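Local coordinates for OLD nuclease (Thermus scotoductus, PDB 6P74), which degrades linear and supercoiled double-stranded DNA exonucleolytically in the 5'-to-3' direction, nicks circular DNA, and hydrolyses ATP in a DNA-stimulated manner, at residues 23-28 and 321-326; 335-340 and 421-426; 310-315 and 364-369; 10-15 and 34-39. All blocks are in the same frame, centred on the assembly; numbering follows the deposited sequence.

Contact 1 is the core of the set: two parallel strands, 23-27 and 323-326, joined by backbone bonds inside the ATPase sheet. Contact 4 takes up the chain where strand 23-27 ends, at helix 34-45, and packs that helix against a hairpin turn through methyls and one water. Contacts 2, 3 and 4 are partly buried; 2 and 3 lie toward the Toprim region. Contact 2 sets an outermost strand of that sheet, 334-337, beside the end of helix 409-422 with weak polar links, whereas contact 3 joins a loop to a 3-10 segment by an asparagine hydrogen bond and a phenylalanine ring. Leu368 of contact 3 touches both Leu323 of contact 1 and Leu422 of contact 2.

Contact 1 of 4, residues 23-28 and 321-326; sequences LTAIVG and EALRLV
Ala25 and Val27 of strand 23-27 pair in parallel with the chain at 322-326 through four backbone hydrogen bonds. Ala25 N donates to Ala322 O and Ala25 O accepts from Arg324 N; Val27 N donates to Arg324 O at 2.8 Å, and Val27 O accepts from Val326 N at 2.7 Å. Side chains then pair by sheet face. On the face of Ala25, Val27, Leu323 and Leu325, Val27 CG2 meets Leu325 CD1 at 3.6 Å. On the other, Ile26 CG2 touches Val326 CG2 at 3.8 Å, and Thr24 CG2 lies over one face of the Arg324 guanidinium, toward its rim. Arg324 reaches that methyl by bending back at chi2 (-71°), so that CG packs 3.7 Å from Thr24 CG2 and the guanidinium passes under the same methyl. The bend also brings NH1 to two carbonyls in the guanidinium plane, Glu321 O at 2.7 Å and Leu323 O at 2.9 Å, while NE bonds to Pro19 O. Thr24 OG1 turns to Gly21 O. Farther out, strand 304-308 continues the sheet beyond strand 23-27, and helix 34-45 covers Ile26 and Val326. Backbone carbonyls thus fix the orientation of the buried guanidinium, and the parallel pairing sets Gly28, first residue of the Walker A loop, at the strand's C-terminal end.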
# COMPACT_ATOMS: atom_id res chain seq x y z
N LEU A 23 -8.97 -23.62 -8.17
CA LEU A 23 -8.38 -22.54 -8.94
C LEU A 23 -9.42 -21.44 -8.98
O LEU A 23 -10.56 -21.68 -9.39
CB LEU A 23 -8.03 -23.01 -10.35
CG LEU A 23 -7.01 -22.21 -11.12
CD1 LEU A 23 -5.68 -22.32 -10.42
CD2 LEU A 23 -6.91 -22.76 -12.52
N THR A 24 -9.04 -20.24 -8.53
CA THR A 24 -9.92 -19.08 -8.56
C THR A 24 -9.18 -17.98 -9.32
O THR A 24 -8.13 -17.51 -8.87
CB THR A 24 -10.31 -18.63 -7.15
OG1 THR A 24 -10.76 -19.75 -6.38
CG2 THR A 24 -11.41 -17.61 -7.23
N ALA A 25 -9.71 -17.60 -10.49
CA ALA A 25 -9.09 -16.63 -11.38
C ALA A 25 -9.94 -15.37 -11.33
O ALA A 25 -11.09 -15.38 -11.78
CB ALA A 25 -8.98 -17.15 -12.82
N ILE A 26 -9.37 -14.30 -10.80
CA ILE A 26 -10.11 -13.07 -10.51
C ILE A 26 -9.70 -12.03 -11.54
O ILE A 26 -8.52 -11.66 -11.61
CB ILE A 26 -9.84 -12.59 -9.09
CG1 ILE A 26 -10.08 -13.74 -8.09
CG2 ILE A 26 -10.64 -11.35 -8.81
CD1 ILE A 26 -10.04 -13.33 -6.63
N VAL A 27 -10.66 -11.54 -12.33
CA VAL A 27 -10.40 -10.58 -13.39
C VAL A 27 -11.34 -9.39 -13.25
O VAL A 27 -12.38 -9.46 -12.57
CB VAL A 27 -10.57 -11.20 -14.79
CG1 VAL A 27 -9.93 -12.57 -14.83
CG2 VAL A 27 -12.04 -11.28 -15.14
N GLY A 28 -10.98 -8.30 -13.90
CA GLY A 28 -11.73 -7.07 -13.85
C GLY A 28 -10.80 -5.88 -13.95
O GLY A 28 -9.58 -6.02 -13.86
N GLU A 321 -15.61 -22.38 -14.30
CA GLU A 321 -15.84 -22.45 -12.86
C GLU A 321 -14.87 -21.57 -12.10
O GLU A 321 -15.20 -21.06 -11.02
CB GLU A 321 -15.74 -23.90 -12.35
CG GLU A 321 -16.74 -24.87 -12.99
CD GLU A 321 -16.25 -25.45 -14.31
OE1 GLU A 321 -15.29 -24.90 -14.90
OE2 GLU A 321 -16.81 -26.47 -14.75
N ALA A 322 -13.65 -21.38 -12.62
CA ALA A 322 -12.63 -20.61 -11.91
C ALA A 322 -12.90 -19.10 -11.93
O ALA A 322 -12.40 -18.39 -11.06
CB ALA A 322 -11.26 -20.87 -12.51
N LEU A 323 -13.73 -18.63 -12.86
CA LEU A 323 -13.80 -17.22 -13.18
C LEU A 323 -14.59 -16.43 -12.15
O LEU A 323 -15.69 -16.82 -11.75
CB LEU A 323 -14.42 -17.03 -14.56
CG LEU A 323 -13.50 -17.51 -15.69
CD1 LEU A 323 -14.18 -17.42 -17.05
CD2 LEU A 323 -12.17 -16.74 -15.67
N ARG A 324 -14.00 -15.31 -11.73
CA ARG A 324 -14.67 -14.29 -10.94
C ARG A 324 -14.36 -12.96 -11.60
O ARG A 324 -13.18 -12.60 -11.73
CB ARG A 324 -14.17 -14.26 -9.48
CG ARG A 324 -14.07 -15.60 -8.78
CD ARG A 324 -15.44 -16.16 -8.48
NE ARG A 324 -15.30 -17.40 -7.74
CZ ARG A 324 -15.24 -18.60 -8.30
NH1 ARG A 324 -15.33 -18.73 -9.62
NH2 ARG A 324 -15.08 -19.67 -7.53
N LEU A 325 -15.39 -12.21 -11.98
CA LEU A 325 -15.21 -10.92 -12.64
C LEU A 325 -15.67 -9.81 -11.71
O LEU A 325 -16.81 -9.83 -11.22
CB LEU A 325 -15.95 -10.89 -13.98
CG LEU A 325 -16.08 -9.60 -14.79
CD1 LEU A 325 -14.75 -8.96 -15.07
CD2 LEU A 325 -16.77 -9.91 -16.11
N VAL A 326 -14.78 -8.85 -11.45
CA VAL A 326 -14.97 -7.83 -10.41
C VAL A 326 -14.99 -6.46 -11.08
O VAL A 326 -14.08 -6.13 -11.85
CB VAL A 326 -13.86 -7.89 -9.34
CG1 VAL A 326 -14.04 -6.79 -8.27
CG2 VAL A 326 -13.82 -9.25 -8.68

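Contact 2 of 4, residues 335-340 and 421-426; sequences VVSYVR and ALDIPF. With SO4 (sulfate ion), chain G.
Val339 and Ala421 make the apolar part of this contact, CG2 of the valine lying 3.8 Å from CB of the alanine. Beside them Leu422 sends CD2 against the backbone of Tyr338, 3.6 Å from its CA, and the same methyl packs near Ser337 CB. Direct polar links between the segments are slight. Ser337 OG lies 3.4 Å from Leu422 O, at best a weak hydrogen bond, and Leu422 O also receives a weak bond from Arg327 of the neighbouring strand. Asp423, with positive phi (60°), closes helix 409-422 in a Schellman motif just where the serine approaches. A sulfate, probably from the crystallisation liquor, supplies the anion contacts. The one N-H of Tyr338 is shared weakly between sulfate O3 and O2, each 3.4 Å from N. Sulfate O2 sits over the centre of one face of the Tyr338 ring, 3.3 Å above its plane. With chi1 at 53°, CG stands between the backbone N and the carbonyl carbon, which folds the ring over the anion bound at its own amide. Arg340 lies alongside, its CG 3.7 Å from sulfate O2, with sulfate O1 near the guanidinium plane at the edge; its NE is salt-bridged to Glu342. Apolar packing, with at most a weak hydroxyl link, therefore joins the edge strand of the ATPase sheet to a Toprim helix end, and the nearby arginine probably helps the site tolerate an anion.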
# COMPACT_ATOMS: atom_id res chain seq x y z
N VAL A 335 -19.15 -5.21 -7.56
CA VAL A 335 -20.02 -6.32 -7.86
C VAL A 335 -19.12 -7.41 -8.39
O VAL A 335 -18.20 -7.13 -9.16
CB VAL A 335 -21.10 -5.91 -8.90
CG1 VAL A 335 -21.80 -7.10 -9.49
CG2 VAL A 335 -22.10 -4.96 -8.24
N VAL A 336 -19.33 -8.65 -7.95
CA VAL A 336 -18.56 -9.79 -8.42
C VAL A 336 -19.50 -10.73 -9.16
O VAL A 336 -20.60 -11.02 -8.68
CB VAL A 336 -17.88 -10.53 -7.27
CG1 VAL A 336 -17.05 -11.69 -7.81
CG2 VAL A 336 -17.05 -9.58 -6.45
N SER A 337 -19.05 -11.24 -10.31
CA SER A 337 -19.82 -12.14 -11.14
C SER A 337 -19.07 -13.45 -11.33
O SER A 337 -17.84 -13.46 -11.35
CB SER A 337 -20.11 -11.55 -12.55
OG SER A 337 -20.50 -10.20 -12.45
N TYR A 338 -19.83 -14.52 -11.54
CA TYR A 338 -19.31 -15.89 -11.67
C TYR A 338 -20.47 -16.79 -12.08
O TYR A 338 -21.64 -16.43 -11.95
CB TYR A 338 -18.69 -16.39 -10.36
CG TYR A 338 -19.60 -16.26 -9.15
CD1 TYR A 338 -20.53 -17.26 -8.85
CD2 TYR A 338 -19.55 -15.16 -8.33
CE1 TYR A 338 -21.39 -17.15 -7.76
CE2 TYR A 338 -20.40 -15.04 -7.21
CZ TYR A 338 -21.32 -16.05 -6.93
OH TYR A 338 -22.17 -15.95 -5.84
N VAL A 339 -20.12 -17.97 -12.60
CA VAL A 339 -21.15 -18.95 -12.92
C VAL A 339 -21.74 -19.48 -11.62
O VAL A 339 -21.02 -20.01 -10.76
CB VAL A 339 -20.57 -20.08 -13.78
CG1 VAL A 339 -21.68 -21.01 -14.19
CG2 VAL A 339 -19.89 -19.52 -15.03
N ARG A 340 -23.05 -19.32 -11.46
CA ARG A 340 -23.76 -19.84 -10.30
C ARG A 340 -23.79 -21.36 -10.32
O ARG A 340 -23.76 -21.99 -11.38
CB ARG A 340 -25.18 -19.28 -10.24
CG ARG A 340 -25.27 -17.77 -10.10
CD ARG A 340 -26.71 -17.27 -9.95
NE ARG A 340 -27.35 -17.77 -8.72
CZ ARG A 340 -27.06 -17.35 -7.48
NH1 ARG A 340 -26.13 -16.42 -7.27
NH2 ARG A 340 -27.69 -17.89 -6.44
N ALA A 421 -23.34 -15.41 -17.91
CA ALA A 421 -23.07 -15.64 -16.49
C ALA A 421 -22.19 -14.55 -15.88
O ALA A 421 -22.23 -14.33 -14.66
CB ALA A 421 -22.41 -17.01 -16.29
N LEU A 422 -21.40 -13.85 -16.68
CA LEU A 422 -20.48 -12.87 -16.14
C LEU A 422 -20.96 -11.44 -16.30
O LEU A 422 -20.25 -10.53 -15.87
CB LEU A 422 -19.09 -13.00 -16.77
CG LEU A 422 -18.33 -14.27 -16.37
CD1 LEU A 422 -16.87 -14.27 -16.88
CD2 LEU A 422 -18.40 -14.50 -14.87
N ASP A 423 -22.11 -11.24 -16.94
CA ASP A 423 -22.63 -9.91 -17.24
C ASP A 423 -21.68 -9.09 -18.12
O ASP A 423 -21.52 -7.88 -17.95
CB ASP A 423 -22.97 -9.16 -15.95
CG ASP A 423 -24.31 -9.57 -15.40
OD1 ASP A 423 -25.33 -9.30 -16.09
OD2 ASP A 423 -24.34 -10.19 -14.30
N ILE A 424 -21.08 -9.74 -19.11
CA ILE A 424 -20.35 -9.03 -20.16
C ILE A 424 -21.34 -8.73 -21.28
O ILE A 424 -22.01 -9.66 -21.76
CB ILE A 424 -19.17 -9.87 -20.67
CG1 ILE A 424 -18.28 -10.28 -19.50
CG2 ILE A 424 -18.36 -9.10 -21.68
CD1 ILE A 424 -17.48 -11.55 -19.76
N PRO A 425 -21.50 -7.48 -21.69
CA PRO A 425 -22.38 -7.19 -22.83
C PRO A 425 -21.78 -7.76 -24.10
O PRO A 425 -20.56 -7.76 -24.28
CB PRO A 425 -22.43 -5.65 -22.87
CG PRO A 425 -21.88 -5.21 -21.57
CD PRO A 425 -20.91 -6.25 -21.14
N PHE A 426 -22.65 -8.24 -24.99
CA PHE A 426 -22.16 -8.89 -26.20
C PHE A 426 -23.21 -8.78 -27.30
O PHE A 426 -24.40 -8.58 -27.04
CB PHE A 426 -21.81 -10.36 -25.95
CG PHE A 426 -23.00 -11.20 -25.59
CD1 PHE A 426 -23.42 -11.30 -24.27
CD2 PHE A 426 -23.73 -11.85 -26.57
CE1 PHE A 426 -24.54 -12.04 -23.94
CE2 PHE A 426 -24.84 -12.61 -26.25
CZ PHE A 426 -25.24 -12.71 -24.93
S SO4 G . -23.57 -13.73 -10.32
O1 SO4 G . -24.88 -14.09 -10.84
O2 SO4 G . -22.86 -14.95 -9.96
O3 SO4 G . -22.83 -13.01 -11.35
O4 SO4 G . -23.71 -12.89 -9.13

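Contact 3 of 4, residues 310-315 and 364-369; sequences HSPIFA and RNEVLF
Asn365 turns CG away from its carbonyl carbon (chi1 -58°), and Phe369 does likewise (chi1 -57°), so that both side chains reach from the 3-10 segment and its end to the loop at 310-315. There Asn365 ND2 donates to Pro312 O at 2.7 Å, nearly head-on to the carbonyl though 21° out of the amide plane. Its other end, OD1, accepts from Val317 N, which fixes the amide's rotation. The far end of the Phe369 ring meets the loop: CE2 is 3.6 Å from Pro312 CA, CZ is 3.6 Å from Ser311 O, and the phenylalanine and proline side chains cross at about a right angle. His310 O stands over one ring face, off toward the rim. Ala315 CB touches both Leu368 CD1 (3.7 Å) and Phe369 CZ (3.8 Å), while Glu366 bends at chi2 to lay OE2 3.3 Å from Pro312 CG. Ser311 OG shapes the loop, accepting from Ile313 N in an ST turn and bonding to Gln287. The loop follows strand 304-308 of the P-loop ATPase sheet, with His310 beside Walker A Lys34; the partner segment leads straight into the first Toprim strand, 372-376, making this a junction of nucleotide-site loop and interdomain connection.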
# COMPACT_ATOMS: atom_id res chain seq x y z
N HIS A 310 -4.33 -10.14 -15.35
CA HIS A 310 -4.67 -9.36 -16.53
C HIS A 310 -4.43 -10.12 -17.81
O HIS A 310 -4.59 -9.55 -18.90
CB HIS A 310 -3.86 -8.06 -16.56
CG HIS A 310 -4.36 -7.01 -15.64
ND1 HIS A 310 -5.40 -6.16 -15.97
CD2 HIS A 310 -3.97 -6.65 -14.39
CE1 HIS A 310 -5.63 -5.33 -14.97
NE2 HIS A 310 -4.78 -5.60 -14.00
N SER A 311 -4.02 -11.37 -17.71
CA SER A 311 -3.54 -12.13 -18.85
C SER A 311 -4.61 -13.08 -19.33
O SER A 311 -5.16 -13.83 -18.52
CB SER A 311 -2.29 -12.92 -18.47
OG SER A 311 -1.93 -13.82 -19.51
N PRO A 312 -4.93 -13.10 -20.62
CA PRO A 312 -5.84 -14.14 -21.12
C PRO A 312 -5.24 -15.55 -21.06
O PRO A 312 -5.94 -16.52 -21.35
CB PRO A 312 -6.11 -13.71 -22.57
CG PRO A 312 -4.95 -12.84 -22.94
CD PRO A 312 -4.50 -12.16 -21.66
N ILE A 313 -3.97 -15.69 -20.72
CA ILE A 313 -3.42 -17.03 -20.63
C ILE A 313 -3.82 -17.67 -19.30
O ILE A 313 -4.07 -18.88 -19.25
CB ILE A 313 -1.90 -16.98 -20.85
CG1 ILE A 313 -1.61 -16.65 -22.32
CG2 ILE A 313 -1.25 -18.29 -20.44
CD1 ILE A 313 -0.33 -15.84 -22.52
N PHE A 314 -3.94 -16.87 -18.24
CA PHE A 314 -4.36 -17.35 -16.93
C PHE A 314 -5.87 -17.29 -16.70
O PHE A 314 -6.36 -17.75 -15.66
CB PHE A 314 -3.65 -16.55 -15.83
CG PHE A 314 -2.19 -16.84 -15.71
CD1 PHE A 314 -1.27 -16.16 -16.51
CD2 PHE A 314 -1.72 -17.79 -14.81
CE1 PHE A 314 0.09 -16.44 -16.41
CE2 PHE A 314 -0.37 -18.07 -14.70
CZ PHE A 314 0.54 -17.39 -15.50
N ALA A 315 -6.64 -16.74 -17.63
CA ALA A 315 -8.08 -16.64 -17.45
C ALA A 315 -8.71 -17.37 -18.63
O ALA A 315 -8.99 -16.77 -19.67
CB ALA A 315 -8.53 -15.20 -17.34
N ARG A 364 -9.63 -16.27 -27.54
CA ARG A 364 -11.02 -16.07 -27.13
C ARG A 364 -11.14 -15.59 -25.69
O ARG A 364 -12.18 -15.03 -25.33
CB ARG A 364 -11.83 -17.35 -27.29
CG ARG A 364 -11.90 -17.84 -28.70
CD ARG A 364 -12.52 -19.20 -28.76
NE ARG A 364 -12.34 -19.72 -30.11
CZ ARG A 364 -12.16 -21.01 -30.40
NH1 ARG A 364 -12.13 -21.92 -29.43
NH2 ARG A 364 -11.99 -21.36 -31.66
N ASN A 365 -10.11 -15.79 -24.87
CA ASN A 365 -10.22 -15.35 -23.47
C ASN A 365 -10.26 -13.83 -23.34
O ASN A 365 -10.71 -13.33 -22.31
CB ASN A 365 -9.06 -15.92 -22.64
CG ASN A 365 -9.01 -17.45 -22.67
OD1 ASN A 365 -10.04 -18.12 -22.78
ND2 ASN A 365 -7.81 -18.00 -22.55
N GLU A 366 -9.80 -13.10 -24.36
CA GLU A 366 -9.93 -11.64 -24.37
C GLU A 366 -11.34 -11.17 -24.04
O GLU A 366 -11.53 -10.05 -23.54
CB GLU A 366 -9.54 -11.11 -25.76
CG GLU A 366 -8.10 -11.36 -26.15
CD GLU A 366 -7.13 -10.53 -25.33
OE1 GLU A 366 -7.57 -9.57 -24.65
OE2 GLU A 366 -5.92 -10.85 -25.38
N VAL A 367 -12.35 -11.99 -24.32
CA VAL A 367 -13.71 -11.61 -23.96
C VAL A 367 -13.79 -11.20 -22.50
O VAL A 367 -14.61 -10.37 -22.13
CB VAL A 367 -14.70 -12.75 -24.26
CG1 VAL A 367 -16.08 -12.20 -24.39
CG2 VAL A 367 -14.34 -13.42 -25.54
N LEU A 368 -12.96 -11.80 -21.65
CA LEU A 368 -13.06 -11.55 -20.22
C LEU A 368 -12.50 -10.19 -19.83
O LEU A 368 -12.73 -9.76 -18.70
CB LEU A 368 -12.34 -12.64 -19.43
CG LEU A 368 -12.80 -14.06 -19.75
CD1 LEU A 368 -11.79 -15.05 -19.18
CD2 LEU A 368 -14.18 -14.31 -19.21
N PHE A 369 -11.80 -9.50 -20.72
CA PHE A 369 -11.15 -8.25 -20.36
C PHE A 369 -11.77 -7.05 -21.06
O PHE A 369 -11.25 -5.94 -20.91
CB PHE A 369 -9.66 -8.35 -20.66
CG PHE A 369 -9.02 -9.49 -19.94
CD1 PHE A 369 -8.82 -9.42 -18.58
CD2 PHE A 369 -8.72 -10.65 -20.60
CE1 PHE A 369 -8.27 -10.47 -17.90
CE2 PHE A 369 -8.17 -11.71 -19.93
CZ PHE A 369 -7.95 -11.63 -18.58

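Contact 4 of 4, residues 10-15 and 34-39; sequences FRCLED and KTTILR. With SO4 (sulfate ion), chain D.
Hairpin turn meets P-loop helix in this partly buried side-chain packing: the type II' beta turn from Phe10 to Leu13, between strands 2-10 and 13-19, lies against the first turns of helix 34-45, which opens with the Walker A residues Lys34 and Thr35. Thr36 gives the largest share of the helix's contact with the turn. With OG1 beside the backbone N (chi1 -59°), its CG2 stands anti to that N and reaches a pocket of turn side chains, where Leu13 CD1 comes to 3.5 Å and Phe10 CD2 to 3.8 Å. Leu13 and Thr36 slide past each other in opposite senses, and the same leucine methyl goes on to Ile37 CG1 at 4.0 Å. Beside them Cys12 SG stands 3.8 Å from Thr36 OG1. Arg11, extended from CG to NE, lays its guanidinium along Phe10, whose CZ lies over one face 3.3 Å above the plane, and forms a salt bridge through NE with Asp60. Arg11 NH1 lies 4.4 Å from Arg39 NE, a like-charge approach probably eased by the salt bridge of Arg39 to Glu276, though Arg56 of the second subunit also comes near Arg39. At the helix start a sulfate, probably from the crystallisation liquor, rests in the phosphate-binding loop and takes hydrogen bonds from Gly31 N and Gly33 N. No direct hydrogen bond joins the two segments; one water bridges them in the guanidinium plane, accepting from Arg11 NH1 at 2.8 Å and bonded to Thr36 OG1 at 2.9 Å.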
# COMPACT_ATOMS: atom_id res chain seq x y z
N PHE A 10 -14.94 -2.79 3.58
CA PHE A 10 -13.48 -2.76 3.56
C PHE A 10 -13.00 -2.09 2.27
O PHE A 10 -13.13 -2.66 1.18
CB PHE A 10 -12.92 -4.18 3.71
CG PHE A 10 -11.43 -4.24 3.62
CD1 PHE A 10 -10.64 -3.56 4.54
CD2 PHE A 10 -10.81 -4.94 2.60
CE1 PHE A 10 -9.26 -3.60 4.46
CE2 PHE A 10 -9.43 -4.99 2.51
CZ PHE A 10 -8.66 -4.32 3.44
N ARG A 11 -12.44 -0.88 2.40
CA ARG A 11 -12.01 -0.08 1.26
C ARG A 11 -13.14 0.08 0.25
O ARG A 11 -14.21 0.60 0.60
CB ARG A 11 -10.75 -0.69 0.63
CG ARG A 11 -9.52 -0.48 1.51
CD ARG A 11 -8.34 -1.35 1.10
NE ARG A 11 -7.37 -1.47 2.20
CZ ARG A 11 -6.16 -2.01 2.08
NH1 ARG A 11 -5.74 -2.47 0.90
NH2 ARG A 11 -5.35 -2.08 3.13
N CYS A 12 -12.94 -0.35 -0.99
CA CYS A 12 -13.98 -0.20 -2.00
C CYS A 12 -15.05 -1.29 -1.94
O CYS A 12 -16.05 -1.18 -2.66
CB CYS A 12 -13.36 -0.14 -3.40
SG CYS A 12 -12.32 -1.55 -3.87
N LEU A 13 -14.88 -2.31 -1.09
CA LEU A 13 -15.79 -3.46 -1.06
C LEU A 13 -16.88 -3.21 -0.03
O LEU A 13 -16.74 -3.53 1.15
CB LEU A 13 -15.02 -4.75 -0.75
CG LEU A 13 -13.83 -5.07 -1.65
CD1 LEU A 13 -13.18 -6.38 -1.24
CD2 LEU A 13 -14.26 -5.12 -3.10
N GLU A 14 -18.00 -2.64 -0.49
CA GLU A 14 -19.10 -2.36 0.42
C GLU A 14 -19.73 -3.66 0.93
O GLU A 14 -19.91 -3.83 2.14
CB GLU A 14 -20.15 -1.49 -0.25
CG GLU A 14 -21.42 -1.33 0.56
CD GLU A 14 -22.20 -0.08 0.21
OE1 GLU A 14 -22.67 0.59 1.15
OE2 GLU A 14 -22.33 0.24 -0.99
N ASP A 15 -20.03 -4.58 0.01
CA ASP A 15 -20.65 -5.85 0.38
C ASP A 15 -20.28 -6.73 -0.81
O ASP A 15 -20.46 -6.32 -1.97
CB ASP A 15 -22.12 -5.65 0.71
CG ASP A 15 -22.79 -6.93 1.21
OD1 ASP A 15 -22.26 -8.03 0.95
OD2 ASP A 15 -23.85 -6.84 1.86
N LYS A 34 -10.49 -5.98 -7.52
CA LYS A 34 -9.66 -7.16 -7.75
C LYS A 34 -8.63 -7.40 -6.64
O LYS A 34 -8.66 -8.42 -5.95
CB LYS A 34 -8.95 -6.98 -9.11
CG LYS A 34 -8.47 -8.23 -9.79
CD LYS A 34 -8.46 -8.06 -11.35
CE LYS A 34 -7.32 -7.19 -11.88
NZ LYS A 34 -7.62 -5.72 -11.87
N THR A 35 -7.70 -6.45 -6.48
CA THR A 35 -6.61 -6.61 -5.53
C THR A 35 -7.11 -6.52 -4.09
O THR A 35 -6.56 -7.17 -3.20
CB THR A 35 -5.53 -5.56 -5.81
OG1 THR A 35 -5.00 -5.77 -7.12
CG2 THR A 35 -4.41 -5.64 -4.80
N THR A 36 -8.17 -5.75 -3.86
CA THR A 36 -8.72 -5.60 -2.52
C THR A 36 -9.32 -6.92 -2.02
O THR A 36 -9.23 -7.23 -0.83
CB THR A 36 -9.74 -4.47 -2.51
OG1 THR A 36 -9.10 -3.25 -2.93
CG2 THR A 36 -10.35 -4.28 -1.13
N ILE A 37 -9.92 -7.71 -2.92
CA ILE A 37 -10.33 -9.06 -2.54
C ILE A 37 -9.13 -9.84 -2.02
O ILE A 37 -9.18 -10.45 -0.94
CB ILE A 37 -11.00 -9.78 -3.72
CG1 ILE A 37 -12.38 -9.18 -4.00
CG2 ILE A 37 -11.09 -11.28 -3.46
CD1 ILE A 37 -13.05 -9.70 -5.25
N LEU A 38 -8.02 -9.83 -2.76
CA LEU A 38 -6.85 -10.59 -2.32
C LEU A 38 -6.33 -10.07 -0.98
O LEU A 38 -5.96 -10.87 -0.11
CB LEU A 38 -5.75 -10.54 -3.37
CG LEU A 38 -6.12 -11.11 -4.73
CD1 LEU A 38 -4.87 -11.22 -5.57
CD2 LEU A 38 -6.80 -12.46 -4.58
N ARG A 39 -6.26 -8.74 -0.80
CA ARG A 39 -5.73 -8.20 0.45
C ARG A 39 -6.61 -8.58 1.64
O ARG A 39 -6.11 -8.84 2.74
CB ARG A 39 -5.56 -6.69 0.35
CG ARG A 39 -4.68 -6.23 -0.82
CD ARG A 39 -3.18 -6.38 -0.56
NE ARG A 39 -2.51 -5.07 -0.56
CZ ARG A 39 -2.11 -4.42 -1.65
NH1 ARG A 39 -2.27 -4.95 -2.86
NH2 ARG A 39 -1.53 -3.23 -1.53
S SO4 D . -7.76 -3.39 -7.55
O1 SO4 D . -9.16 -3.32 -7.94
O2 SO4 D . -7.25 -4.73 -7.84
O3 SO4 D . -6.99 -2.42 -8.32
O4 SO4 D . -7.63 -3.10 -6.13
O HOH W 1 -6.54 -2.89 -1.71